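Local coordinates for protein restriction endonuclease EcoP15I, modification subunit (Escherichia coli, PDB 4ZCF) that methylates one adenine of the asymmetric 5'-CAGCAG-3' site using S-adenosyl-L-methionine, and joins the Res subunit for DNA restriction, at residues 102-105 / 106-110; 63-66 / 67-71. All coordinates share one frame; numbering follows the deposited sequence.

Contact 1: 102-105 / 106-110; sequences NLEV and LKHMV
On helix 102-113, Glu104 and His108 sit one turn apart and turn their polar ends to the same neighbour, each hydrogen-bonded to Thr76 OG1. Glu104 OE2 and His108 NE2 stay 4.0 Å apart, too far for a direct bond. The carboxylate and imidazole planes stand 75° apart, so the two groups meet obliquely and not as a stack. Glu104 CG lies anti to the backbone N (chi1 -169°), and the bend at chi2 brings OE2 to Thr76 and Lys75 N, while OE1 accepts from a water at 2.7 Å. The same water accepts from Lys107 NZ at 3.2 Å; NZ is also hydrogen-bonded to Leu72 O and Leu69 O. The extended Lys107 chain passes Leu103, its CE 4.1 Å from Leu103 CG. The helix belongs to the methyltransferase domain, a Rossmann-like fold, following strand 96-99 of the central mixed sheet. Another side carries Val105 and Met109, with Val105 CG1 4.4 Å from Met109 SD, and these two pack on strand 461-468. A leucine in place of His108 would probably cost Thr76 OG1 its bond with the imidazole and put an apolar group beside the Glu104 carboxylate. In the backbone, Leu106 N donates to Asn102 O at 2.8 Å, whereas the bond from Met109 N to Val105 O is weak. Leu103 and Leu106 both pack against Ile184 of helix 171-188.

Contact 2: 63-66 / 67-71; sequences KSYA and RLLAN
Leu69 lays its CD1 over one face of the Tyr65 ring, a CH-pi contact 4.0 Å from the centroid and 25° off the ring normal. Its other methyl, CD2, approaches the rim instead, 3.7 Å from Tyr65 CE2. With Tyr65 CG anti to the backbone N (chi1 -175°), the ring swings to where Leu69 arrives one turn later. The backbone bond beneath is nearly straight, Leu69 N donating to Tyr65 O at 3.0 Å with an N-H...O angle of 174°. On a different side of this short helix, 63-71, the Arg67 chain, bent at chi3, carries its guanidinium back over the preceding turn. Ser64 CA lies over one guanidinium face toward its rim, and Arg67 NH2 is 3.5 Å from Ser64 CB. The helix follows strand 57-60 and precedes strand 76-80, an outermost strand of the central mixed sheet in this chain. One turn after Arg67, the Asn71 side chain is hydrogen-bonded back to it, ND2 donating to Arg67 O at 2.7 Å, tilted from the carbonyl plane. Farther out, Tyr65 OH is hydrogen-bonded to Asp137 OD2 and Ser64 OG to Glu156 OE2, fixing the polar ends of both residues. Ala66 and Ala70 pack on helix 171-188, and Leu68 touches Phe176 of the neighbouring restriction endonuclease EcoP15I chain.

Contacts 1 and 2 lie in series along the chain, contact 2 first, with centres about 15 Å apart, and they meet through a lysine from one helix reaching the carboxyl-terminal part of the other. Lys107 NZ of contact 1 lies 2.7 Å from Leu69 O of contact 2, a probable hydrogen bond; together with Leu72 O, this carbonyl would be expected to favour a positively charged amine. Leu103 CD2 packs 3.9 Å from that same Leu69 O. Helix 171-188 touches both contacts. Neither reaches the DNA, whose nearest atom is about 28 Å from each, while the Lys63 side chain of contact 2 is about 5 Å from a bound manganese ion.

Contact 1: 102-105 / 106-110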
loop_
_atom_site.group_PDB
_atom_site.type_symbol
_atom_site.label_atom_id
_atom_site.label_comp_id
_atom_site.label_asym_id
_atom_site.label_seq_id
_atom_site.Cartn_x
_atom_site.Cartn_y
_atom_site.Cartn_z
ATOM N N ASN A 102 7.860 -17.858 11.309
ATOM C CA ASN A 102 7.125 -16.589 11.297
ATOM C C ASN A 102 5.772 -16.680 10.582
ATOM O O ASN A 102 4.807 -16.086 11.070
ATOM C CB ASN A 102 7.994 -15.444 10.760
ATOM C CG ASN A 102 8.703 -15.737 9.452
ATOM O OD1 ASN A 102 8.208 -16.441 8.565
ATOM N ND2 ASN A 102 9.880 -15.186 9.296
ATOM N N LEU A 103 5.689 -17.450 9.459
ATOM C CA LEU A 103 4.438 -17.651 8.708
ATOM C C LEU A 103 3.395 -18.343 9.560
ATOM O O LEU A 103 2.233 -17.900 9.604
ATOM C CB LEU A 103 4.674 -18.430 7.399
ATOM C CG LEU A 103 3.456 -18.601 6.463
ATOM C CD1 LEU A 103 2.755 -17.272 6.195
ATOM C CD2 LEU A 103 3.838 -19.300 5.172
ATOM N N GLU A 104 3.821 -19.412 10.269
ATOM C CA GLU A 104 2.982 -20.179 11.188
ATOM C C GLU A 104 2.556 -19.301 12.383
ATOM O O GLU A 104 1.365 -19.258 12.735
ATOM C CB GLU A 104 3.738 -21.437 11.641
ATOM C CG GLU A 104 2.869 -22.442 12.381
ATOM C CD GLU A 104 1.844 -23.239 11.594
ATOM O OE1 GLU A 104 1.835 -23.163 10.344
ATOM O OE2 GLU A 104 1.069 -23.977 12.241
ATOM N N VAL A 105 3.524 -18.541 12.948
ATOM C CA VAL A 105 3.271 -17.602 14.051
ATOM C C VAL A 105 2.273 -16.489 13.674
ATOM O O VAL A 105 1.390 -16.193 14.466
ATOM C CB VAL A 105 4.565 -17.072 14.702
ATOM C CG1 VAL A 105 4.259 -15.979 15.708
ATOM C CG2 VAL A 105 5.365 -18.201 15.353
ATOM N N LEU A 106 2.384 -15.912 12.470
ATOM C CA LEU A 106 1.476 -14.859 11.977
ATOM C C LEU A 106 0.064 -15.402 11.773
ATOM O O LEU A 106 -0.886 -14.719 12.130
ATOM C CB LEU A 106 1.991 -14.232 10.667
ATOM C CG LEU A 106 3.224 -13.347 10.722
ATOM C CD1 LEU A 106 3.739 -13.075 9.336
ATOM C CD2 LEU A 106 2.936 -12.065 11.453
ATOM N N LYS A 107 -0.074 -16.650 11.253
ATOM C CA LYS A 107 -1.376 -17.322 11.102
ATOM C C LYS A 107 -2.115 -17.479 12.439
ATOM O O LYS A 107 -3.344 -17.344 12.454
ATOM C CB LYS A 107 -1.237 -18.676 10.413
ATOM C CG LYS A 107 -0.941 -18.579 8.919
ATOM C CD LYS A 107 -0.706 -19.958 8.361
ATOM C CE LYS A 107 -0.448 -19.939 6.885
ATOM N NZ LYS A 107 -0.176 -21.313 6.382
ATOM N N HIS A 108 -1.388 -17.723 13.564
ATOM C CA HIS A 108 -2.018 -17.828 14.898
ATOM C C HIS A 108 -2.491 -16.440 15.422
ATOM O O HIS A 108 -3.359 -16.363 16.315
ATOM C CB HIS A 108 -1.050 -18.452 15.929
ATOM C CG HIS A 108 -0.862 -19.938 15.823
ATOM N ND1 HIS A 108 -1.753 -20.814 16.382
ATOM C CD2 HIS A 108 0.159 -20.644 15.284
ATOM C CE1 HIS A 108 -1.286 -22.019 16.118
ATOM N NE2 HIS A 108 -0.144 -21.965 15.448
ATOM N N MET A 109 -1.893 -15.344 14.899
ATOM C CA MET A 109 -2.200 -13.981 15.375
ATOM C C MET A 109 -3.464 -13.379 14.785
ATOM O O MET A 109 -4.060 -12.501 15.400
ATOM C CB MET A 109 -1.012 -13.041 15.154
ATOM C CG MET A 109 0.259 -13.513 15.840
ATOM S SD MET A 109 1.706 -12.457 15.578
ATOM C CE MET A 109 1.096 -10.872 16.247
ATOM N N VAL A 110 -3.872 -13.860 13.606
ATOM C CA VAL A 110 -5.012 -13.391 12.817
ATOM C C VAL A 110 -6.309 -13.177 13.591
ATOM O O VAL A 110 -6.899 -12.097 13.491
ATOM C CB VAL A 110 -5.171 -14.197 11.507
ATOM C CG1 VAL A 110 -6.429 -13.791 10.754
ATOM C CG2 VAL A 110 -3.941 -14.025 10.615
HETATM O O HOH W 1 2.484 -21.937 8.085
#

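Contact 2: 63-66 / 67-71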
loop_
_atom_site.group_PDB
_atom_site.type_symbol
_atom_site.label_atom_id
_atom_site.label_comp_id
_atom_site.label_asym_id
_atom_site.label_seq_id
_atom_site.Cartn_x
_atom_site.Cartn_y
_atom_site.Cartn_z
ATOM N N LYS A 63 4.286 -19.041 -7.647
ATOM C CA LYS A 63 3.264 -18.071 -7.275
ATOM C C LYS A 63 2.029 -18.802 -6.764
ATOM O O LYS A 63 1.458 -18.381 -5.754
ATOM C CB LYS A 63 2.910 -17.159 -8.467
ATOM C CG LYS A 63 2.081 -15.946 -8.071
ATOM C CD LYS A 63 2.029 -14.867 -9.151
ATOM C CE LYS A 63 1.114 -13.734 -8.713
ATOM N NZ LYS A 63 1.278 -12.510 -9.541
ATOM N N SER A 64 1.618 -19.899 -7.461
ATOM C CA SER A 64 0.468 -20.735 -7.076
ATOM C C SER A 64 0.739 -21.470 -5.774
ATOM O O SER A 64 -0.191 -21.651 -4.985
ATOM C CB SER A 64 0.071 -21.708 -8.191
ATOM O OG SER A 64 1.170 -22.378 -8.791
ATOM N N TYR A 65 2.017 -21.870 -5.549
ATOM C CA TYR A 65 2.537 -22.517 -4.342
ATOM C C TYR A 65 2.543 -21.528 -3.163
ATOM O O TYR A 65 2.188 -21.922 -2.048
ATOM C CB TYR A 65 3.961 -23.077 -4.587
ATOM C CG TYR A 65 4.537 -23.870 -3.426
ATOM C CD1 TYR A 65 4.184 -25.201 -3.223
ATOM C CD2 TYR A 65 5.467 -23.304 -2.561
ATOM C CE1 TYR A 65 4.711 -25.936 -2.162
ATOM C CE2 TYR A 65 6.023 -24.037 -1.512
ATOM C CZ TYR A 65 5.633 -25.351 -1.309
ATOM O OH TYR A 65 6.172 -26.087 -0.279
ATOM N N ALA A 66 2.975 -20.266 -3.396
ATOM C CA ALA A 66 2.986 -19.199 -2.376
ATOM C C ALA A 66 1.554 -18.846 -1.952
ATOM O O ALA A 66 1.312 -18.635 -0.770
ATOM C CB ALA A 66 3.705 -17.968 -2.895
ATOM N N ARG A 67 0.604 -18.839 -2.903
ATOM C CA ARG A 67 -0.824 -18.588 -2.636
ATOM C C ARG A 67 -1.451 -19.693 -1.728
ATOM O O ARG A 67 -2.239 -19.392 -0.829
ATOM C CB ARG A 67 -1.612 -18.420 -3.950
ATOM C CG ARG A 67 -1.454 -17.029 -4.572
ATOM C CD ARG A 67 -2.418 -16.761 -5.722
ATOM N NE ARG A 67 -1.921 -17.270 -7.005
ATOM C CZ ARG A 67 -2.345 -18.385 -7.599
ATOM N NH1 ARG A 67 -3.295 -19.128 -7.038
ATOM N NH2 ARG A 67 -1.827 -18.763 -8.760
ATOM N N LEU A 68 -1.052 -20.957 -1.956
ATOM C CA LEU A 68 -1.459 -22.142 -1.202
ATOM C C LEU A 68 -0.940 -22.044 0.241
ATOM O O LEU A 68 -1.735 -22.109 1.186
ATOM C CB LEU A 68 -0.893 -23.399 -1.896
ATOM C CG LEU A 68 -1.162 -24.742 -1.218
ATOM C CD1 LEU A 68 -2.678 -25.000 -1.031
ATOM C CD2 LEU A 68 -0.519 -25.840 -1.984
ATOM N N LEU A 69 0.394 -21.849 0.387
ATOM C CA LEU A 69 1.123 -21.658 1.646
ATOM C C LEU A 69 0.460 -20.676 2.593
ATOM O O LEU A 69 0.573 -20.866 3.798
ATOM C CB LEU A 69 2.547 -21.165 1.345
ATOM C CG LEU A 69 3.728 -22.119 1.595
ATOM C CD1 LEU A 69 3.443 -23.543 1.090
ATOM C CD2 LEU A 69 5.008 -21.560 0.977
ATOM N N ALA A 70 -0.200 -19.624 2.066
ATOM C CA ALA A 70 -0.859 -18.590 2.854
ATOM C C ALA A 70 -2.256 -18.986 3.317
ATOM O O ALA A 70 -2.760 -18.454 4.318
ATOM C CB ALA A 70 -0.918 -17.300 2.062
ATOM N N ASN A 71 -2.892 -19.908 2.585
ATOM C CA ASN A 71 -4.254 -20.373 2.882
ATOM C C ASN A 71 -4.270 -21.682 3.659
ATOM O O ASN A 71 -5.289 -21.992 4.270
ATOM C CB ASN A 71 -5.126 -20.415 1.616
ATOM C CG ASN A 71 -5.376 -19.050 1.019
ATOM O OD1 ASN A 71 -6.113 -18.234 1.563
ATOM N ND2 ASN A 71 -4.734 -18.748 -0.095
#